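PDB 2RCC: ribonucleoside-diphosphate reductase subunit beta from Bacillus halodurans C-125, which probably serves as the di-iron small subunit of a class I ribonucleotide reductase, supplying deoxyribonucleotides for DNA synthesis. Local coordinates for residues I184-N189 with Q221-L226; S192-F197 with T211-I216; E164-N169 with K173-S178; V36-A41 with F231-V236. All coordinates share one frame; numbering follows the deposited sequence. Where two conformers were deposited one is given.

Contact 1 (I184-N189 with Q221-L226); sequences ILEGLN and QLHVYL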
loop_
_atom_site.group_PDB
_atom_site.type_symbol
_atom_site.label_atom_id
_atom_site.label_comp_id
_atom_site.label_asym_id
_atom_site.label_seq_id
_atom_site.Cartn_x
_atom_site.Cartn_y
_atom_site.Cartn_z
ATOM N N ILE A 184 -1.474 -7.908 18.443
ATOM C CA ILE A 184 -1.651 -9.350 18.653
ATOM C C ILE A 184 -1.599 -10.152 17.368
ATOM O O ILE A 184 -0.869 -11.144 17.312
ATOM C CB ILE A 184 -2.992 -9.668 19.398
ATOM C CG1 ILE A 184 -2.885 -9.225 20.865
ATOM C CG2 ILE A 184 -3.312 -11.136 19.293
ATOM C CD1 ILE A 184 -4.212 -8.921 21.537
ATOM N N LEU A 185 -2.307 -9.708 16.312
ATOM C CA LEU A 185 -2.353 -10.451 15.068
ATOM C C LEU A 185 -1.008 -10.541 14.360
ATOM O O LEU A 185 -0.737 -11.550 13.736
ATOM C CB LEU A 185 -3.363 -9.873 14.048
ATOM C CG LEU A 185 -4.866 -10.002 14.292
ATOM C CD1 LEU A 185 -5.609 -9.588 13.022
ATOM C CD2 LEU A 185 -5.260 -11.381 14.666
ATOM N N GLU A 186 -0.199 -9.495 14.463
ATOM C CA GLU A 186 1.167 -9.432 13.852
ATOM C C GLU A 186 2.285 -9.801 14.804
ATOM O O GLU A 186 3.377 -10.135 14.377
ATOM C CB GLU A 186 1.457 -7.996 13.472
ATOM C CG GLU A 186 0.458 -7.383 12.529
ATOM C CD GLU A 186 0.890 -7.252 11.078
ATOM O OE1 GLU A 186 1.878 -7.872 10.640
ATOM O OE2 GLU A 186 0.208 -6.459 10.374
ATOM N N GLY A 187 2.037 -9.677 16.108
ATOM C CA GLY A 187 3.080 -9.878 17.102
ATOM C C GLY A 187 2.984 -11.086 17.993
ATOM O O GLY A 187 3.866 -11.290 18.812
ATOM N N LEU A 188 1.964 -11.911 17.817
ATOM C CA LEU A 188 1.769 -13.080 18.698
ATOM C C LEU A 188 1.091 -14.258 17.997
ATOM O O LEU A 188 1.612 -15.371 18.091
ATOM C CB LEU A 188 1.006 -12.655 19.954
ATOM C CG LEU A 188 0.685 -13.690 21.062
ATOM C CD1 LEU A 188 1.900 -14.375 21.596
ATOM C CD2 LEU A 188 -0.018 -12.971 22.218
ATOM N N ASN A 189 -0.036 -14.027 17.304
ATOM C CA ASN A 189 -0.742 -15.078 16.548
ATOM C C ASN A 189 0.157 -15.777 15.576
ATOM O O ASN A 189 0.919 -15.136 14.896
ATOM C CB ASN A 189 -1.953 -14.534 15.774
ATOM C CG ASN A 189 -3.092 -14.196 16.684
ATOM O OD1 ASN A 189 -2.906 -14.129 17.899
ATOM N ND2 ASN A 189 -4.266 -13.989 16.127
ATOM N N GLN A 221 7.704 -7.379 12.507
ATOM C CA GLN A 221 8.284 -6.619 13.611
ATOM C C GLN A 221 8.183 -5.124 13.381
ATOM O O GLN A 221 7.952 -4.383 14.338
ATOM C CB GLN A 221 9.739 -7.026 13.924
ATOM C CG GLN A 221 10.001 -8.520 14.163
ATOM C CD GLN A 221 8.924 -9.207 14.985
ATOM O OE1 GLN A 221 8.703 -8.841 16.135
ATOM N NE2 GLN A 221 8.279 -10.238 14.413
ATOM N N LEU A 222 8.352 -4.676 12.138
ATOM C CA LEU A 222 8.204 -3.259 11.833
ATOM C C LEU A 222 6.724 -2.827 11.918
ATOM O O LEU A 222 6.421 -1.701 12.311
ATOM C CB LEU A 222 8.852 -2.918 10.497
ATOM C CG LEU A 222 10.378 -3.057 10.416
ATOM C CD1 LEU A 222 10.894 -2.733 8.985
ATOM C CD2 LEU A 222 11.046 -2.142 11.407
ATOM N N HIS A 223 5.818 -3.731 11.575
ATOM C CA HIS A 223 4.381 -3.460 11.678
ATOM C C HIS A 223 4.043 -3.272 13.153
ATOM O O HIS A 223 3.359 -2.289 13.503
ATOM C CB HIS A 223 3.538 -4.588 11.084
ATOM C CG HIS A 223 3.752 -4.851 9.614
ATOM N ND1 HIS A 223 2.986 -5.748 8.909
ATOM C CD2 HIS A 223 4.628 -4.336 8.721
ATOM C CE1 HIS A 223 3.399 -5.812 7.655
ATOM N NE2 HIS A 223 4.399 -4.960 7.513
ATOM N N VAL A 224 4.534 -4.169 14.026
ATOM C CA VAL A 224 4.315 -4.033 15.484
ATOM C C VAL A 224 4.906 -2.721 16.011
ATOM O O VAL A 224 4.306 -2.073 16.827
ATOM C CB VAL A 224 4.924 -5.219 16.294
ATOM C CG1 VAL A 224 4.822 -4.958 17.789
ATOM C CG2 VAL A 224 4.228 -6.534 15.929
ATOM N N TYR A 225 6.096 -2.338 15.534
ATOM C CA TYR A 225 6.710 -1.077 15.905
ATOM C C TYR A 225 5.759 0.093 15.536
ATOM O O TYR A 225 5.521 0.965 16.370
ATOM C CB TYR A 225 8.089 -0.943 15.241
ATOM C CG TYR A 225 8.769 0.383 15.377
ATOM C CD1 TYR A 225 9.513 0.714 16.513
ATOM C CD2 TYR A 225 8.701 1.316 14.350
ATOM C CE1 TYR A 225 10.133 1.943 16.620
ATOM C CE2 TYR A 225 9.297 2.526 14.464
ATOM C CZ TYR A 225 10.013 2.836 15.582
ATOM O OH TYR A 225 10.615 4.062 15.601
ATOM N N LEU A 226 5.183 0.063 14.339
ATOM C CA LEU A 226 4.235 1.092 13.914
ATOM C C LEU A 226 3.012 1.137 14.846
ATOM O O LEU A 226 2.623 2.205 15.355
ATOM C CB LEU A 226 3.768 0.847 12.484
ATOM C CG LEU A 226 2.713 1.810 11.908
ATOM C CD1 LEU A 226 3.162 3.246 11.986
ATOM C CD2 LEU A 226 2.340 1.391 10.506
#
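Gly187 and Val224 mark the closest backbone approach, their CA atoms 6.2 Å apart, where the last turn of helix 172-187 meets helix 207-237 before Leu188 leaves helical geometry. Val224 turns CG2 against this turn, 3.7 Å from Gly187 CA. The fit is tight: a beta carbon built onto Gly187 would lie about 3.2 Å from Val224 CG2. The Glu186 chain bends at chi2 (-104°), which brings its carboxylate to the edge of the imidazole, the two planes nearly perpendicular at 84°. His223 ND1 donates to Glu186 OE1 over 3.0 Å, a bent bond (140° at the hydrogen) that meets OE1 from above the carboxylate plane and is tilted from the ring plane; a weak second one reaches Glu186 OE2 at 3.2 Å. The ring's NE2 is hydrogen-bonded to Gln118, so both nitrogens have partners, which probably restrains the ring's rotation. Were Glu186 an alanine, His223 ND1 would probably be left without its carboxylate mate and the imidazole freer to turn. Glu186 and His223 are, by similarity, ligands of the second iron, with Glu119 and Glu220 close by, and the pair fits the carboxylate-histidine di-iron site of the ferritin-like helical bundle.

Contact 2 (S192-F197 with T211-I216); sequences SGFAFF and TMINYI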
loop_
_atom_site.group_PDB
_atom_site.type_symbol
_atom_site.label_atom_id
_atom_site.label_comp_id
_atom_site.label_asym_id
_atom_site.label_seq_id
_atom_site.Cartn_x
_atom_site.Cartn_y
_atom_site.Cartn_z
ATOM N N SER A 192 3.808 -19.650 17.334
ATOM C CA SER A 192 4.097 -21.089 17.540
ATOM C C SER A 192 4.372 -21.776 16.230
ATOM O O SER A 192 5.248 -22.640 16.125
ATOM C CB SER A 192 2.909 -21.846 18.134
ATOM O OG SER A 192 2.535 -21.324 19.373
ATOM N N GLY A 193 3.566 -21.416 15.226
ATOM C CA GLY A 193 3.669 -21.979 13.905
ATOM C C GLY A 193 4.933 -21.550 13.214
ATOM O O GLY A 193 5.580 -22.360 12.604
ATOM N N PHE A 194 5.305 -20.274 13.337
ATOM C CA PHE A 194 6.592 -19.834 12.780
ATOM C C PHE A 194 7.743 -20.580 13.424
ATOM O O PHE A 194 8.649 -21.030 12.737
ATOM C CB PHE A 194 6.799 -18.338 12.915
ATOM C CG PHE A 194 5.704 -17.483 12.253
ATOM C CD1 PHE A 194 5.077 -17.872 11.055
ATOM C CD2 PHE A 194 5.335 -16.283 12.822
ATOM C CE1 PHE A 194 4.102 -17.092 10.458
ATOM C CE2 PHE A 194 4.331 -15.479 12.219
ATOM C CZ PHE A 194 3.723 -15.885 11.041
ATOM N N ALA A 195 7.685 -20.755 14.736
ATOM C CA ALA A 195 8.697 -21.544 15.458
ATOM C C ALA A 195 8.844 -22.960 14.913
ATOM O O ALA A 195 9.964 -23.491 14.885
ATOM C CB ALA A 195 8.384 -21.575 16.969
ATOM N N PHE A 196 7.727 -23.576 14.511
ATOM C CA PHE A 196 7.730 -24.912 13.880
ATOM C C PHE A 196 8.656 -24.909 12.646
ATOM O O PHE A 196 9.473 -25.795 12.475
ATOM C CB PHE A 196 6.300 -25.393 13.547
ATOM C CG PHE A 196 6.258 -26.599 12.635
ATOM C CD1 PHE A 196 6.276 -27.874 13.155
ATOM C CD2 PHE A 196 6.187 -26.459 11.264
ATOM C CE1 PHE A 196 6.230 -28.974 12.325
ATOM C CE2 PHE A 196 6.187 -27.569 10.420
ATOM C CZ PHE A 196 6.197 -28.809 10.950
ATOM N N PHE A 197 8.520 -23.891 11.798
ATOM C CA PHE A 197 9.336 -23.784 10.623
ATOM C C PHE A 197 10.811 -23.580 10.986
ATOM O O PHE A 197 11.692 -24.220 10.394
ATOM C CB PHE A 197 8.804 -22.697 9.682
ATOM C CG PHE A 197 7.434 -22.996 9.157
ATOM C CD1 PHE A 197 7.222 -24.088 8.343
ATOM C CD2 PHE A 197 6.359 -22.221 9.503
ATOM C CE1 PHE A 197 5.963 -24.377 7.869
ATOM C CE2 PHE A 197 5.100 -22.513 9.023
ATOM C CZ PHE A 197 4.916 -23.590 8.217
ATOM N N THR A 211 13.369 -19.366 5.658
ATOM C CA THR A 211 13.864 -18.091 5.180
ATOM C C THR A 211 12.713 -17.139 4.824
ATOM O O THR A 211 12.714 -15.987 5.267
ATOM C CB THR A 211 14.723 -18.242 3.913
ATOM O OG1 THR A 211 15.912 -19.007 4.200
ATOM C CG2 THR A 211 15.083 -16.874 3.369
HETATM N N MSE A 212 11.701 -17.642 4.123
HETATM C CA MSE A 212 10.562 -16.798 3.736
HETATM C C MSE A 212 9.727 -16.438 4.962
HETATM O O MSE A 212 9.297 -15.295 5.105
HETATM C CB MSE A 212 9.717 -17.484 2.665
HETATM C CG MSE A 212 9.279 -16.522 1.476
HETATM SE SE MSE A 212 8.997 -17.685 0.062
HETATM C CE MSE A 212 7.459 -18.440 0.952
ATOM N N ILE A 213 9.532 -17.404 5.854
ATOM C CA ILE A 213 8.876 -17.160 7.147
ATOM C C ILE A 213 9.607 -16.057 7.930
ATOM O O ILE A 213 8.975 -15.189 8.531
ATOM C CB ILE A 213 8.811 -18.443 8.031
ATOM C CG1 ILE A 213 7.906 -19.510 7.404
ATOM C CG2 ILE A 213 8.299 -18.133 9.436
ATOM C CD1 ILE A 213 6.423 -19.159 7.324
ATOM N N ASN A 214 10.931 -16.104 7.921
ATOM C CA ASN A 214 11.744 -15.128 8.608
ATOM C C ASN A 214 11.630 -13.747 7.969
ATOM O O ASN A 214 11.594 -12.764 8.689
ATOM C CB ASN A 214 13.183 -15.600 8.655
ATOM C CG ASN A 214 14.007 -14.887 9.714
ATOM O OD1 ASN A 214 15.051 -14.335 9.408
ATOM N ND2 ASN A 214 13.521 -14.871 10.960
ATOM N N TYR A 215 11.570 -13.670 6.629
ATOM C CA TYR A 215 11.298 -12.380 5.961
ATOM C C TYR A 215 9.928 -11.841 6.359
ATOM O O TYR A 215 9.814 -10.639 6.650
ATOM C CB TYR A 215 11.402 -12.476 4.470
ATOM C CG TYR A 215 12.792 -12.808 3.916
ATOM C CD1 TYR A 215 13.956 -12.689 4.681
ATOM C CD2 TYR A 215 12.928 -13.162 2.588
ATOM C CE1 TYR A 215 15.210 -12.975 4.118
ATOM C CE2 TYR A 215 14.155 -13.422 2.035
ATOM C CZ TYR A 215 15.287 -13.326 2.804
ATOM O OH TYR A 215 16.521 -13.586 2.240
ATOM N N ILE A 216 8.922 -12.712 6.369
ATOM C CA ILE A 216 7.578 -12.330 6.824
ATOM C C ILE A 216 7.603 -11.820 8.278
ATOM O O ILE A 216 7.071 -10.740 8.584
ATOM C CB ILE A 216 6.558 -13.485 6.715
ATOM C CG1 ILE A 216 6.285 -13.849 5.248
ATOM C CG2 ILE A 216 5.219 -13.131 7.477
ATOM C CD1 ILE A 216 5.566 -15.200 4.982
#
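Ile213 on helix 207-237 is set against two phenylalanines of helix 191-202, giving one branch to Phe194 and the other to Phe197. The division follows from its first torsion (chi1 -66°), which leaves CG2 anti to the backbone N and CG1 anti to the carbonyl carbon. The CG2 methyl comes obliquely to Phe194, 3.6 Å from its CD1, and also touches Phe194 CB at 3.8 Å. The longer branch runs about at right angles to the Phe197 side chain, with Ile213 CD1 3.8 Å from Phe197 CD2 and Ile213 CG1 equally near that same ring carbon. Both phenylalanines lie one helical turn apart, so the isoleucine packs across a turn; the nearest CA atoms, those of Phe194 and Ile213, are 6.6 Å apart. Phe196 bears on a face of the Phe197 ring, its CD2 3.9 Å above the plane near the rim. Phe78 meets Phe197 edge-to-face, extending the aromatic packing to helix 72-87. All three touching residues are buried and the interface between the segments is wholly apolar. Phe194 also approaches Glu220, an iron ligand by similarity, and Tyr126, the active-site tyrosine by similarity, while Ile216, one turn on from Ile213, touches that tyrosine. The arrangement is consistent with the hydrophobic surround of the radical tyrosine in class I ribonucleotide reductase small subunits.

Contact 3 (E164-N169 with K173-S178); sequences EKFVDN and KTFLES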
loop_
_atom_site.group_PDB
_atom_site.type_symbol
_atom_site.label_atom_id
_atom_site.label_comp_id
_atom_site.label_asym_id
_atom_site.label_seq_id
_atom_site.Cartn_x
_atom_site.Cartn_y
_atom_site.Cartn_z
ATOM N N GLU A 164 -15.343 -5.610 15.386
ATOM C CA GLU A 164 -16.720 -5.134 15.140
ATOM C C GLU A 164 -17.176 -4.006 16.065
ATOM O O GLU A 164 -18.056 -3.225 15.706
ATOM C CB GLU A 164 -17.720 -6.287 15.229
ATOM C CG GLU A 164 -17.809 -7.089 13.947
ATOM C CD GLU A 164 -18.533 -6.317 12.860
ATOM O OE1 GLU A 164 -19.545 -5.641 13.171
ATOM O OE2 GLU A 164 -18.099 -6.391 11.693
ATOM N N LYS A 165 -16.589 -3.940 17.257
ATOM C CA LYS A 165 -16.865 -2.854 18.190
ATOM C C LYS A 165 -16.452 -1.491 17.621
ATOM O O LYS A 165 -17.116 -0.500 17.893
ATOM C CB LYS A 165 -16.286 -3.170 19.586
ATOM C CG LYS A 165 -17.156 -4.265 20.263
ATOM C CD LYS A 165 -16.681 -4.722 21.617
ATOM C CE LYS A 165 -17.713 -5.661 22.254
ATOM N NZ LYS A 165 -18.048 -6.831 21.377
ATOM N N PHE A 166 -15.392 -1.450 16.807
ATOM C CA PHE A 166 -14.987 -0.233 16.132
ATOM C C PHE A 166 -15.979 0.119 15.001
ATOM O O PHE A 166 -16.375 1.286 14.884
ATOM C CB PHE A 166 -13.542 -0.328 15.582
ATOM C CG PHE A 166 -13.146 0.849 14.770
ATOM C CD1 PHE A 166 -12.732 2.021 15.381
ATOM C CD2 PHE A 166 -13.208 0.811 13.384
ATOM C CE1 PHE A 166 -12.388 3.131 14.646
ATOM C CE2 PHE A 166 -12.867 1.944 12.635
ATOM C CZ PHE A 166 -12.449 3.090 13.266
ATOM N N VAL A 167 -16.386 -0.866 14.191
ATOM C CA VAL A 167 -17.301 -0.564 13.066
ATOM C C VAL A 167 -18.651 -0.072 13.586
ATOM O O VAL A 167 -19.231 0.829 12.990
ATOM C CB VAL A 167 -17.509 -1.726 12.042
ATOM C CG1 VAL A 167 -16.175 -2.331 11.611
ATOM C CG2 VAL A 167 -18.411 -2.785 12.595
ATOM N N ASP A 168 -19.112 -0.633 14.710
ATOM C CA ASP A 168 -20.348 -0.192 15.350
ATOM C C ASP A 168 -20.254 1.228 15.921
ATOM O O ASP A 168 -21.235 1.987 15.834
ATOM C CB ASP A 168 -20.758 -1.144 16.478
ATOM N N ASN A 169 -19.104 1.581 16.505
ATOM C CA ASN A 169 -18.921 2.889 17.133
ATOM C C ASN A 169 -17.487 3.354 17.067
ATOM O O ASN A 169 -16.748 3.164 18.036
ATOM C CB ASN A 169 -19.369 2.764 18.592
ATOM C CG ASN A 169 -19.339 4.071 19.344
ATOM O OD1 ASN A 169 -19.439 5.157 18.772
ATOM N ND2 ASN A 169 -19.231 3.966 20.659
ATOM N N LYS A 173 -11.379 5.345 21.624
ATOM C CA LYS A 173 -11.311 4.187 22.499
ATOM C C LYS A 173 -11.403 2.882 21.702
ATOM O O LYS A 173 -10.618 1.991 21.930
ATOM C CB LYS A 173 -12.436 4.256 23.535
ATOM C CG LYS A 173 -12.388 3.198 24.623
ATOM C CD LYS A 173 -13.624 3.315 25.518
ATOM C CE LYS A 173 -13.700 2.181 26.526
ATOM N NZ LYS A 173 -12.513 2.217 27.438
ATOM N N THR A 174 -12.374 2.768 20.802
ATOM C CA THR A 174 -12.501 1.571 19.940
ATOM C C THR A 174 -11.344 1.489 18.906
ATOM O O THR A 174 -10.939 0.393 18.500
ATOM C CB THR A 174 -13.887 1.481 19.264
ATOM O OG1 THR A 174 -14.114 2.630 18.414
ATOM C CG2 THR A 174 -14.988 1.341 20.313
ATOM N N PHE A 175 -10.801 2.627 18.476
ATOM C CA PHE A 175 -9.634 2.636 17.598
ATOM C C PHE A 175 -8.411 2.071 18.323
ATOM O O PHE A 175 -7.662 1.257 17.770
ATOM C CB PHE A 175 -9.325 4.034 17.091
ATOM C CG PHE A 175 -8.313 4.045 16.001
ATOM C CD1 PHE A 175 -6.968 4.123 16.305
ATOM C CD2 PHE A 175 -8.698 3.943 14.668
ATOM C CE1 PHE A 175 -5.987 4.118 15.278
ATOM C CE2 PHE A 175 -7.721 3.933 13.637
ATOM C CZ PHE A 175 -6.372 4.024 13.967
ATOM N N LEU A 176 -8.198 2.514 19.551
ATOM C CA LEU A 176 -7.106 2.009 20.394
ATOM C C LEU A 176 -7.233 0.486 20.615
ATOM O O LEU A 176 -6.256 -0.224 20.524
ATOM C CB LEU A 176 -7.090 2.739 21.741
ATOM C CG LEU A 176 -5.851 2.555 22.637
ATOM C CD1 LEU A 176 -4.683 3.310 22.045
ATOM C CD2 LEU A 176 -6.100 3.075 24.038
ATOM N N GLU A 177 -8.447 0.013 20.894
ATOM C CA GLU A 177 -8.722 -1.410 21.060
ATOM C C GLU A 177 -8.327 -2.181 19.820
ATOM O O GLU A 177 -7.686 -3.214 19.908
ATOM C CB GLU A 177 -10.189 -1.644 21.379
ATOM C CG GLU A 177 -10.583 -1.127 22.749
ATOM C CD GLU A 177 -12.088 -1.155 23.026
ATOM O OE1 GLU A 177 -12.869 -1.697 22.195
ATOM O OE2 GLU A 177 -12.471 -0.623 24.100
ATOM N N SER A 178 -8.712 -1.645 18.670
ATOM C CA SER A 178 -8.383 -2.190 17.357
ATOM C C SER A 178 -6.854 -2.248 17.104
ATOM O O SER A 178 -6.352 -3.215 16.535
ATOM C CB SER A 178 -9.146 -1.366 16.302
ATOM O OG SER A 178 -8.733 -1.697 15.005
#
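Phe175 turns an edge toward the face of Phe166 in an offset edge-to-face pair, the centroids of the two rings 5.9 Å apart and their planes at 69°. Phe166 CE1 lies in the plane of the Phe175 ring, at its edge, 3.8 Å from Phe175 CD2. The two side chains run side by side and point the same way, and Tyr102 adds a further edge-to-face neighbour to Phe166. Closer to the backbone, Phe166 CD1 sits 3.4 Å from Thr174 OG1, the threonine side chain crossing the phenylalanine at about a right angle. The axes of the short segments 164-168 and 173-178 pass 8.7 Å apart at 155°, which makes this the tight end of an antiparallel helical hairpin, with the CA atoms of Phe166 and Thr174 only 4.9 Å apart. A hydrogen bond ties the turn: Thr174 OG1 donates over 2.7 Å to the carbonyl oxygen O of Asn169, the first residue beyond the helix, the donor tilted out of the carbonyl plane. Thr174 chi1 of 61° places OG1 between the backbone N and the carbonyl carbon, where it also accepts a hydrogen bond from Thr171 N. The same rotation sets CG2 over the last turn of the preceding helix, close to Asn169 O and 3.7 Å from Lys165 O. Asn169 OD1 is hydrogen-bonded to Gln4, and Phe175 packs on Leu234 of helix 207-237.

Contact 4 (V36-A41 with F231-V236); sequences VRFSWA and FKELLV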
loop_
_atom_site.group_PDB
_atom_site.type_symbol
_atom_site.label_atom_id
_atom_site.label_comp_id
_atom_site.label_asym_id
_atom_site.label_seq_id
_atom_site.Cartn_x
_atom_site.Cartn_y
_atom_site.Cartn_z
ATOM N N VAL A 36 6.665 15.930 8.219
ATOM C CA VAL A 36 5.640 15.040 8.812
ATOM C C VAL A 36 5.584 15.232 10.325
ATOM O O VAL A 36 6.469 15.840 10.944
ATOM C CB VAL A 36 5.809 13.541 8.412
ATOM C CG1 VAL A 36 5.813 13.368 6.829
ATOM C CG2 VAL A 36 7.058 12.919 9.010
ATOM N N ARG A 37 4.499 14.760 10.924
ATOM C CA ARG A 37 4.294 14.946 12.347
ATOM C C ARG A 37 5.252 14.162 13.220
ATOM O O ARG A 37 5.709 14.683 14.228
ATOM C CB ARG A 37 2.861 14.602 12.705
ATOM C CG ARG A 37 2.536 14.719 14.163
ATOM C CD ARG A 37 1.122 14.325 14.414
ATOM N NE ARG A 37 0.758 14.482 15.818
ATOM C CZ ARG A 37 0.452 15.640 16.408
ATOM N NH1 ARG A 37 0.484 16.791 15.758
ATOM N NH2 ARG A 37 0.138 15.657 17.696
ATOM N N PHE A 38 5.533 12.915 12.864
ATOM C CA PHE A 38 6.423 12.041 13.641
ATOM C C PHE A 38 7.774 11.818 12.993
ATOM O O PHE A 38 7.882 11.335 11.843
ATOM C CB PHE A 38 5.722 10.689 13.851
ATOM C CG PHE A 38 4.415 10.817 14.575
ATOM C CD1 PHE A 38 4.379 11.234 15.900
ATOM C CD2 PHE A 38 3.220 10.546 13.933
ATOM C CE1 PHE A 38 3.157 11.400 16.575
ATOM C CE2 PHE A 38 2.011 10.718 14.586
ATOM C CZ PHE A 38 1.977 11.134 15.922
ATOM N N SER A 39 8.818 12.116 13.747
ATOM C CA SER A 39 10.206 11.983 13.277
ATOM C C SER A 39 10.643 10.532 13.028
ATOM O O SER A 39 11.651 10.296 12.384
ATOM C CB SER A 39 11.157 12.691 14.236
ATOM O OG SER A 39 11.060 12.121 15.528
ATOM N N TRP A 40 9.879 9.567 13.521
ATOM C CA TRP A 40 10.116 8.153 13.254
ATOM C C TRP A 40 9.428 7.612 11.989
ATOM O O TRP A 40 9.762 6.498 11.566
ATOM C CB TRP A 40 9.673 7.274 14.442
ATOM C CG TRP A 40 8.322 7.504 14.973
ATOM C CD1 TRP A 40 8.030 8.251 16.032
ATOM C CD2 TRP A 40 7.066 6.966 14.501
ATOM N NE1 TRP A 40 6.698 8.253 16.270
ATOM C CE2 TRP A 40 6.071 7.461 15.355
ATOM C CE3 TRP A 40 6.687 6.143 13.432
ATOM C CZ2 TRP A 40 4.714 7.170 15.184
ATOM C CZ3 TRP A 40 5.344 5.839 13.262
ATOM C CH2 TRP A 40 4.368 6.363 14.124
ATOM N N ALA A 41 8.516 8.380 11.372
ATOM C CA ALA A 41 7.754 7.864 10.214
ATOM C C ALA A 41 8.613 7.685 8.980
ATOM O O ALA A 41 8.511 6.652 8.351
ATOM C CB ALA A 41 6.522 8.753 9.873
ATOM N N PHE A 231 -0.159 3.458 19.398
ATOM C CA PHE A 231 -0.770 3.266 20.703
ATOM C C PHE A 231 -0.268 4.306 21.706
ATOM O O PHE A 231 -1.075 4.977 22.390
ATOM C CB PHE A 231 -0.494 1.838 21.223
ATOM C CG PHE A 231 -1.127 1.531 22.549
ATOM C CD1 PHE A 231 -0.445 1.804 23.759
ATOM C CD2 PHE A 231 -2.394 0.975 22.617
ATOM C CE1 PHE A 231 -1.029 1.544 24.990
ATOM C CE2 PHE A 231 -2.976 0.701 23.863
ATOM C CZ PHE A 231 -2.297 0.983 25.042
ATOM N N LYS A 232 1.051 4.435 21.809
ATOM C CA LYS A 232 1.642 5.393 22.753
ATOM C C LYS A 232 1.301 6.854 22.439
ATOM O O LYS A 232 1.075 7.635 23.333
ATOM C CB LYS A 232 3.147 5.259 22.780
ATOM C CG LYS A 232 3.645 4.002 23.442
ATOM C CD LYS A 232 5.095 3.797 23.054
ATOM C CE LYS A 232 5.666 2.604 23.679
ATOM N NZ LYS A 232 6.692 2.009 22.747
ATOM N N GLU A 233 1.246 7.209 21.171
ATOM C CA GLU A 233 0.915 8.561 20.756
ATOM C C GLU A 233 -0.562 8.829 21.017
ATOM O O GLU A 233 -0.921 9.955 21.323
ATOM C CB GLU A 233 1.237 8.782 19.279
ATOM C CG GLU A 233 2.731 8.640 18.880
ATOM C CD GLU A 233 3.675 9.728 19.395
ATOM O OE1 GLU A 233 3.220 10.737 20.023
ATOM O OE2 GLU A 233 4.894 9.552 19.102
ATOM N N LEU A 234 -1.422 7.822 20.863
ATOM C CA LEU A 234 -2.839 7.993 21.163
ATOM C C LEU A 234 -3.077 8.313 22.640
ATOM O O LEU A 234 -3.987 9.074 22.952
ATOM C CB LEU A 234 -3.693 6.794 20.708
ATOM C CG LEU A 234 -3.980 6.676 19.210
ATOM C CD1 LEU A 234 -4.693 5.360 18.963
ATOM C CD2 LEU A 234 -4.764 7.900 18.691
ATOM N N LEU A 235 -2.284 7.715 23.537
ATOM C CA LEU A 235 -2.360 8.029 24.967
ATOM C C LEU A 235 -1.891 9.470 25.246
ATOM O O LEU A 235 -2.417 10.087 26.131
ATOM C CB LEU A 235 -1.633 6.985 25.848
ATOM C CG LEU A 235 -2.472 5.758 26.268
ATOM C CD1 LEU A 235 -3.158 5.064 25.151
ATOM C CD2 LEU A 235 -1.641 4.737 27.088
ATOM N N VAL A 236 -0.931 9.994 24.482
ATOM C CA VAL A 236 -0.500 11.406 24.612
ATOM C C VAL A 236 -1.583 12.366 24.069
ATOM O O VAL A 236 -1.872 13.389 24.691
ATOM C CB VAL A 236 0.820 11.670 23.818
ATOM C CG1 VAL A 236 1.165 13.160 23.751
ATOM C CG2 VAL A 236 1.949 10.879 24.421
#
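Packing between Glu233 and Phe38 makes up most of this meeting of loop and helix. The glutamate chain, bent at chi2 (-69°), brings its carboxylate obliquely to the phenyl ring, the planes 42° apart. Phe38 CE1 lies against the end of the glutamate, closest to Glu233 CD at 3.3 Å, with CG and both carboxylate oxygens also near. Polar approaches are looser. Glu233 OE2 lies in the plane of the Trp40 indole at its edge, 3.6 Å from Trp40 NE1, too long for a hydrogen bond. Arg37 NE stays 6.1 Å from Glu233 OE1, and its guanidinium instead hydrogen-bonds through NH1 to Ser19 O, so any attraction is probably long-range. Within the loop, aliphatic carbons lie over aromatic faces: Arg37 CG is 3.9 Å above the centre of one Phe38 face, and Phe38 CB lies over a Trp40 face, toward its rim. With an alanine at Glu233, the Phe38 ring would probably lose its cover from this helix and the indole edge its nearby carboxylate. The loop precedes helix 41-50 and is wedged between two long helices: Phe38 and Trp40 rest on Leu108 of helix 106-133, and Trp40 also packs along helix 207-237 at Tyr225, Leu226 and Asn229.

Helix 207-237 is the common element: it supplies one segment each to contacts 2, 1 and 4, in that order along its length. The centre of contact 1 lies about 4 Å from the centre of the chain, while those of contacts 2 and 4 are about 30 Å apart on opposite sides of it. Contact 3 closes first, in series with contacts 1 and 2; contact 2 is nested within contact 1, and all three within the loop closed by contact 4. Contacts 1 and 3 share helix 172-187. Contacts 3 and 4 touch through Leu176 and Phe231, contacts 1 and 4 through Leu226 and Trp40. The probable iron site sits mid-bundle, with the hairpin and the N-terminal loop packed toward one end.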